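Local coordinates for SCO family protein (Aquifex aeolicus, PDB 3ME7), which probably binds copper and serves in electron transport or copper handling at the membrane, as a thioredoxin-fold member of the SCO1/2 family, at residues 108-112 / 113-117; 19-23 / 24-28. One frame throughout, in Å; residues are numbered along the deposited sequence. Where two conformers were deposited one is given.

Contact 1: residues 108-112 / 113-117; sequences KLLDA and IDFRF
Leu110, on the last turn of helix 103-112, meets the chain just beyond the helix in three ways: through its carbonyl oxygen and through each of its two methyl groups. Phe115 N bonds Leu110 O at 3.0 Å along an almost straight line, 175° at the hydrogen. Ile113 N points into the same end of the helix, bonding Leu109 O at 3.3 Å and Leu110 O only weakly. One residue further on, Asp114 takes up a positive phi of 55°, and its N bonds Asp111 O at 3.2 Å. Together the Phe115 and Asp114 bonds make a Schellman motif with Asp114 as C-prime, a standard way of ending a helix while turning the chain aside.

The turn brings apolar groups together. Leu110 CD2 packs against Phe115 CD1 at 3.7 Å, the two side chains slanting past each other, while Leu110 CD1 reaches the edge of the Phe117 ring, in its plane and nearest CE1. The leucine thus bridges two aromatic residues that lie beyond the cap, and both rings also meet Phe72. Ile113 keeps CG1 against the last carbonyls: with CG1 set between backbone N and carbonyl carbon (chi1 62°), that atom lies 3.4 Å from Leu109 O, and the side chain continues onto Val131, Ile139 and Tyr142 of the central sheet. On the polar side a water lies 2.6 Å from Asp114 OD1 and also near Ala112 O, with more acceptors in reach than it has protons, whereas OD2 of the same carboxylate is bonded by the backbone N of Ser2.

Contact 2: residues 19-23 / 24-28; sequences NEFQL and KNLKG
A local turn contact joins edge strand 20-22 of the central sheet to the short 3-10 segment that follows it, and its polar half is a reciprocal pair of bonds between Gln22 and Asn25. Gln22 N donates to Asn25 OD1 at 2.8 Å, standing above the plane of the Asn25 amide carbonyl, and Asn25 N returns a bond of the same length to Gln22 O. CG beside the backbone N of Asn25 (chi1 -61°) helps bring OD1 back to Gln22 N. The Asn25 N to Gln22 O bond spans three residues, as in a 3-10 turn, and Leu26 N repeats the spacing by bonding Leu23 O at 3.0 Å. A water accepts from Asn25 ND2 and donates to Gln22 OE1 at 2.6 Å, so it bridges the two amide side chains, while the direct bonds use the Gln22 backbone.

Leu26 supplies the apolar half. Its CD1 approaches Phe21 CE2 at 3.7 Å, obliquely to the ring, and comes within 4.0 Å of Leu23 CD1, where the two leucines meet roughly at right angles. From there Leu26 reaches Trp66 and Ile68 of strand 66-71, while Phe21 rests on Leu13 and Val98.

How the contacts relate
Both contacts show a chain turning at the end of a regular element with polar backbone groups bonded and apolar side chains sent inward, but one ends a helix and the other leaves a strand. Their centres are 18 Å apart and their nearest atoms about 5 Å, without touching. Shared neighbours tie them together: Val7 packs on both Leu109 and Leu23, and strand 66-71 receives Leu110 through Phe70 and Leu26 through Ile68. Contact 1 lies near the predicted copper site, the side chain of Phe115 being about 4 Å from that of His126 and about 8 Å from that of Cys44; contact 2 lies away from it.

Contact 1: residues 108-112 / 113-117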
ATOM      1  N   LYS A 108       2.364  -3.210  13.658  1.00 12.86           N
ATOM      2  CA  LYS A 108       2.166  -1.757  13.789  0.50 13.95           C
ATOM      3  C   LYS A 108       1.498  -1.208  12.539  1.00 13.18           C
ATOM      4  O   LYS A 108       0.569  -0.402  12.617  1.00 12.61           O
ATOM      5  CB  LYS A 108       3.490  -1.009  14.024  0.50 15.86           C
ATOM      6  CG  LYS A 108       3.936  -0.924  15.480  0.50 16.65           C
ATOM      7  CD  LYS A 108       5.417  -0.580  15.583  0.50 17.74           C
ATOM      8  CE  LYS A 108       5.722   0.888  15.330  0.50 16.60           C
ATOM      9  NZ  LYS A 108       7.143   1.208  15.702  0.50 18.94           N
ATOM     10  N   LEU A 109       1.961  -1.670  11.389  1.00 10.99           N
ATOM     11  CA  LEU A 109       1.416  -1.218  10.130  1.00 10.01           C
ATOM     12  C   LEU A 109      -0.032  -1.686   9.963  1.00  8.23           C
ATOM     13  O   LEU A 109      -0.921  -0.876   9.665  1.00  7.69           O
ATOM     14  CB  LEU A 109       2.297  -1.724   8.984  1.00 10.76           C
ATOM     15  CG  LEU A 109       1.894  -1.360   7.555  1.00  9.52           C
ATOM     16  CD1 LEU A 109       1.620   0.115   7.429  1.00 11.69           C
ATOM     17  CD2 LEU A 109       2.983  -1.828   6.593  1.00 11.77           C
ATOM     18  N   LEU A 110      -0.287  -2.975  10.176  1.00  7.95           N
ATOM     19  CA  LEU A 110      -1.650  -3.524  10.039  1.00  8.80           C
ATOM     20  C   LEU A 110      -2.602  -2.947  11.088  1.00  8.86           C
ATOM     21  O   LEU A 110      -3.778  -2.686  10.802  1.00  9.32           O
ATOM     22  CB  LEU A 110      -1.613  -5.055  10.134  1.00  9.33           C
ATOM     23  CG  LEU A 110      -0.768  -5.738   9.055  1.00 10.18           C
ATOM     24  CD1 LEU A 110      -0.868  -7.268   9.252  1.00 10.53           C
ATOM     25  CD2 LEU A 110      -1.149  -5.331   7.606  1.00 10.27           C
ATOM     26  N   ASP A 111      -2.098  -2.756  12.304  1.00  9.50           N
ATOM     27  CA  ASP A 111      -2.899  -2.147  13.356  1.00 10.72           C
ATOM     28  C   ASP A 111      -3.346  -0.740  12.956  1.00 10.77           C
ATOM     29  O   ASP A 111      -4.512  -0.376  13.153  1.00 10.98           O
ATOM     30  CB  ASP A 111      -2.132  -2.118  14.679  1.00 12.49           C
ATOM     31  CG  ASP A 111      -2.978  -1.595  15.809  1.00 14.78           C
ATOM     32  OD1 ASP A 111      -3.975  -2.259  16.146  1.00 15.56           O
ATOM     33  OD2 ASP A 111      -2.660  -0.530  16.341  1.00 15.35           O
ATOM     34  N   ALA A 112      -2.431   0.031  12.369  1.00  9.88           N
ATOM     35  CA  ALA A 112      -2.761   1.409  12.012  1.00 10.19           C
ATOM     36  C   ALA A 112      -3.892   1.454  10.981  1.00  9.75           C
ATOM     37  O   ALA A 112      -4.759   2.335  11.052  1.00  9.85           O
ATOM     38  CB  ALA A 112      -1.532   2.135  11.492  1.00 11.32           C
ATOM     39  N   ILE A 113      -3.893   0.504  10.047  1.00  9.83           N
ATOM     40  CA  ILE A 113      -4.871   0.515   8.957  1.00 10.87           C
ATOM     41  C   ILE A 113      -6.068  -0.400   9.197  1.00 11.80           C
ATOM     42  O   ILE A 113      -6.822  -0.710   8.264  1.00 12.13           O
ATOM     43  CB  ILE A 113      -4.207   0.240   7.556  1.00 10.55           C
ATOM     44  CG1 ILE A 113      -3.555  -1.156   7.509  1.00 10.76           C
ATOM     45  CG2 ILE A 113      -3.200   1.349   7.191  1.00 11.60           C
ATOM     46  CD1 ILE A 113      -3.216  -1.629   6.073  1.00 10.46           C
ATOM     47  N   ASP A 114      -6.209  -0.867  10.441  1.00 11.95           N
ATOM     48  CA  ASP A 114      -7.342  -1.714  10.870  1.00 13.26           C
ATOM     49  C   ASP A 114      -7.494  -2.959  10.004  1.00 12.33           C
ATOM     50  O   ASP A 114      -8.611  -3.372   9.656  1.00 13.90           O
ATOM     51  CB  ASP A 114      -8.661  -0.941  10.871  1.00 15.54           C
ATOM     52  CG  ASP A 114      -8.676   0.199  11.872  1.00 19.14           C
ATOM     53  OD1 ASP A 114      -7.966   0.121  12.896  1.00 17.43           O
ATOM     54  OD2 ASP A 114      -9.406   1.181  11.612  1.00 18.18           O
ATOM     55  N   PHE A 115      -6.363  -3.556   9.674  1.00 10.34           N
ATOM     56  CA  PHE A 115      -6.324  -4.706   8.788  1.00  9.88           C
ATOM     57  C   PHE A 115      -6.085  -5.961   9.627  1.00 10.27           C
ATOM     58  O   PHE A 115      -5.145  -5.996  10.422  1.00 10.39           O
ATOM     59  CB  PHE A 115      -5.185  -4.492   7.786  1.00  9.59           C
ATOM     60  CG  PHE A 115      -5.105  -5.535   6.705  1.00  9.78           C
ATOM     61  CD1 PHE A 115      -4.497  -6.764   6.938  1.00  8.89           C
ATOM     62  CD2 PHE A 115      -5.624  -5.280   5.437  1.00  9.83           C
ATOM     63  CE1 PHE A 115      -4.402  -7.728   5.912  1.00  9.45           C
ATOM     64  CE2 PHE A 115      -5.558  -6.238   4.419  1.00  9.21           C
ATOM     65  CZ  PHE A 115      -4.929  -7.440   4.643  1.00  9.82           C
ATOM     66  N   ARG A 116      -6.930  -6.980   9.468  1.00  9.63           N
ATOM     67  CA  ARG A 116      -6.682  -8.255  10.137  1.00 11.47           C
ATOM     68  C   ARG A 116      -6.919  -9.413   9.182  1.00 11.40           C
ATOM     69  O   ARG A 116      -7.827  -9.377   8.323  1.00 11.59           O
ATOM     70  CB  ARG A 116      -7.450  -8.411  11.454  1.00 14.22           C
ATOM     71  CG  ARG A 116      -8.942  -8.662  11.344  1.00 18.53           C
ATOM     72  CD  ARG A 116      -9.615  -8.697  12.729  1.00 16.25           C
ATOM     73  NE  ARG A 116      -9.648  -7.365  13.339  1.00 18.87           N
ATOM     74  CZ  ARG A 116     -10.486  -6.385  12.995  1.00 17.17           C
ATOM     75  NH1 ARG A 116     -10.411  -5.203  13.607  1.00 19.33           N
ATOM     76  NH2 ARG A 116     -11.380  -6.566  12.033  1.00 19.60           N
ATOM     77  N   PHE A 117      -6.083 -10.430   9.329  1.00 10.42           N
ATOM     78  CA  PHE A 117      -6.205 -11.618   8.503  1.00  9.71           C
ATOM     79  C   PHE A 117      -6.306 -12.844   9.383  1.00  9.79           C
ATOM     80  O   PHE A 117      -6.023 -12.778  10.584  1.00 10.27           O
ATOM     81  CB  PHE A 117      -5.063 -11.704   7.478  1.00  9.21           C
ATOM     82  CG  PHE A 117      -3.675 -11.842   8.067  1.00  9.49           C
ATOM     83  CD1 PHE A 117      -2.939 -10.722   8.433  1.00  9.52           C
ATOM     84  CD2 PHE A 117      -3.087 -13.093   8.208  1.00  9.27           C
ATOM     85  CE1 PHE A 117      -1.639 -10.852   8.941  1.00  9.34           C
ATOM     86  CE2 PHE A 117      -1.791 -13.228   8.714  1.00  9.78           C
ATOM     87  CZ  PHE A 117      -1.071 -12.105   9.088  1.00  9.83           C
TER
HETATM   88  O   HOH W   1      -6.543   2.161  13.565  1.00 35.92           O

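Contact 2: residues 19-23 / 24-28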
ATOM      1  N   ASN A  19      16.908  -2.978   0.079  1.00 12.06           N
ATOM      2  CA  ASN A  19      17.077  -1.638   0.660  1.00 12.22           C
ATOM      3  C   ASN A  19      16.172  -1.420   1.853  1.00 11.63           C
ATOM      4  O   ASN A  19      14.953  -1.505   1.742  1.00 11.39           O
ATOM      5  CB  ASN A  19      16.786  -0.537  -0.362  1.00 13.00           C
ATOM      6  CG  ASN A  19      17.673  -0.617  -1.579  1.00 15.14           C
ATOM      7  OD1 ASN A  19      18.905  -0.667  -1.464  1.00 14.47           O
ATOM      8  ND2 ASN A  19      17.059  -0.628  -2.760  1.00 14.09           N
ATOM      9  N   GLU A  20      16.776  -1.118   2.990  1.00 12.03           N
ATOM     10  CA  GLU A  20      16.018  -0.878   4.207  1.00 12.37           C
ATOM     11  C   GLU A  20      15.728   0.610   4.380  1.00 12.53           C
ATOM     12  O   GLU A  20      16.597   1.454   4.143  1.00 13.11           O
ATOM     13  CB  GLU A  20      16.845  -1.355   5.389  1.00 13.86           C
ATOM     14  CG  GLU A  20      16.084  -2.062   6.408  1.00 20.89           C
ATOM     15  CD  GLU A  20      16.991  -2.787   7.362  1.00 14.78           C
ATOM     16  OE1 GLU A  20      17.465  -3.901   7.045  1.00 20.52           O
ATOM     17  OE2 GLU A  20      17.224  -2.214   8.418  1.00 20.47           O
ATOM     18  N   PHE A  21      14.514   0.929   4.803  1.00 11.80           N
ATOM     19  CA  PHE A  21      14.126   2.317   5.053  1.00 11.86           C
ATOM     20  C   PHE A  21      12.995   2.379   6.072  1.00 11.96           C
ATOM     21  O   PHE A  21      12.329   1.369   6.356  1.00 12.78           O
ATOM     22  CB  PHE A  21      13.716   3.022   3.744  1.00 11.60           C
ATOM     23  CG  PHE A  21      12.457   2.466   3.104  1.00 11.13           C
ATOM     24  CD1 PHE A  21      12.501   1.315   2.296  1.00 11.71           C
ATOM     25  CD2 PHE A  21      11.233   3.107   3.273  1.00 10.86           C
ATOM     26  CE1 PHE A  21      11.340   0.804   1.702  1.00 12.32           C
ATOM     27  CE2 PHE A  21      10.063   2.615   2.676  1.00 11.55           C
ATOM     28  CZ  PHE A  21      10.122   1.450   1.888  1.00 10.92           C
ATOM     29  N   GLN A  22      12.785   3.569   6.632  1.00 10.91           N
ATOM     30  CA  GLN A  22      11.661   3.776   7.528  1.00 11.82           C
ATOM     31  C   GLN A  22      10.536   4.446   6.780  1.00 11.14           C
ATOM     32  O   GLN A  22      10.762   5.214   5.840  1.00 11.07           O
ATOM     33  CB  GLN A  22      12.071   4.573   8.758  1.00 13.14           C
ATOM     34  CG  GLN A  22      12.855   3.709   9.733  1.00 22.05           C
ATOM     35  CD  GLN A  22      13.370   4.487  10.897  1.00 15.54           C
ATOM     36  OE1 GLN A  22      14.192   5.385  10.732  1.00 23.05           O
ATOM     37  NE2 GLN A  22      12.893   4.150  12.096  1.00 23.08           N
ATOM     38  N   LEU A  23       9.306   4.137   7.168  1.00 11.33           N
ATOM     39  CA  LEU A  23       8.168   4.715   6.481  1.00 12.29           C
ATOM     40  C   LEU A  23       8.257   6.247   6.405  1.00 11.98           C
ATOM     41  O   LEU A  23       7.901   6.841   5.381  1.00 13.14           O
ATOM     42  CB  LEU A  23       6.861   4.262   7.124  1.00 13.13           C
ATOM     43  CG  LEU A  23       5.609   4.759   6.414  1.00 12.64           C
ATOM     44  CD1 LEU A  23       5.612   4.313   4.937  1.00 13.54           C
ATOM     45  CD2 LEU A  23       4.400   4.217   7.137  1.00 13.51           C
ATOM     46  N   LYS A  24       8.761   6.878   7.461  1.00 11.10           N
ATOM     47  CA  LYS A  24       8.937   8.337   7.486  0.50 12.02           C
ATOM     48  C   LYS A  24       9.799   8.858   6.328  1.00 12.09           C
ATOM     49  O   LYS A  24       9.710  10.033   5.940  1.00 12.39           O
ATOM     50  CB  LYS A  24       9.533   8.781   8.826  0.50 12.63           C
ATOM     51  CG  LYS A  24      10.992   8.382   9.026  0.50 11.17           C
ATOM     52  CD  LYS A  24      11.567   9.005  10.286  0.50 13.50           C
ATOM     53  CE  LYS A  24      10.927   8.421  11.534  0.50 11.70           C
ATOM     54  NZ  LYS A  24      11.408   9.115  12.768  0.50 14.38           N
ATOM     55  N   ASN A  25      10.650   7.993   5.773  1.00 12.66           N
ATOM     56  CA  ASN A  25      11.547   8.402   4.684  1.00 13.32           C
ATOM     57  C   ASN A  25      10.792   8.704   3.391  1.00 13.08           C
ATOM     58  O   ASN A  25      11.337   9.316   2.466  1.00 13.49           O
ATOM     59  CB  ASN A  25      12.615   7.340   4.409  1.00 14.56           C
ATOM     60  CG  ASN A  25      13.516   7.070   5.614  1.00 14.25           C
ATOM     61  OD1 ASN A  25      14.029   5.958   5.776  1.00 16.49           O
ATOM     62  ND2 ASN A  25      13.707   8.074   6.466  1.00 15.45           N
ATOM     63  N   LEU A  26       9.540   8.268   3.339  1.00 12.12           N
ATOM     64  CA  LEU A  26       8.671   8.492   2.180  1.00 12.69           C
ATOM     65  C   LEU A  26       7.779   9.703   2.349  1.00 12.09           C
ATOM     66  O   LEU A  26       6.985  10.000   1.457  1.00 12.42           O
ATOM     67  CB  LEU A  26       7.775   7.275   1.910  1.00 13.99           C
ATOM     68  CG  LEU A  26       8.426   5.904   1.622  1.00 13.25           C
ATOM     69  CD1 LEU A  26       7.347   4.854   1.429  1.00 15.69           C
ATOM     70  CD2 LEU A  26       9.326   5.942   0.413  1.00 16.15           C
ATOM     71  N   LYS A  27       7.886  10.402   3.479  1.00 11.13           N
ATOM     72  CA  LYS A  27       7.117  11.637   3.651  1.00 11.35           C
ATOM     73  C   LYS A  27       7.391  12.611   2.509  1.00 11.40           C
ATOM     74  O   LYS A  27       8.492  12.623   1.941  1.00 11.96           O
ATOM     75  CB  LYS A  27       7.412  12.302   4.999  1.00 12.12           C
ATOM     76  CG  LYS A  27       6.668  11.664   6.155  1.00 13.92           C
ATOM     77  CD  LYS A  27       6.987  12.394   7.462  1.00 14.11           C
ATOM     78  CE  LYS A  27       6.442  11.639   8.647  1.00 15.34           C
ATOM     79  NZ  LYS A  27       6.737  12.326   9.939  1.00 16.24           N
ATOM     80  N   GLY A  28       6.397  13.435   2.202  1.00 11.29           N
ATOM     81  CA  GLY A  28       6.574  14.518   1.219  1.00 11.57           C
ATOM     82  C   GLY A  28       5.775  14.316  -0.055  1.00 12.82           C
ATOM     83  O   GLY A  28       5.666  15.227  -0.876  1.00 13.69           O
TER
HETATM   84  O   HOH W   2      15.255   6.443   8.628  1.00 30.25           O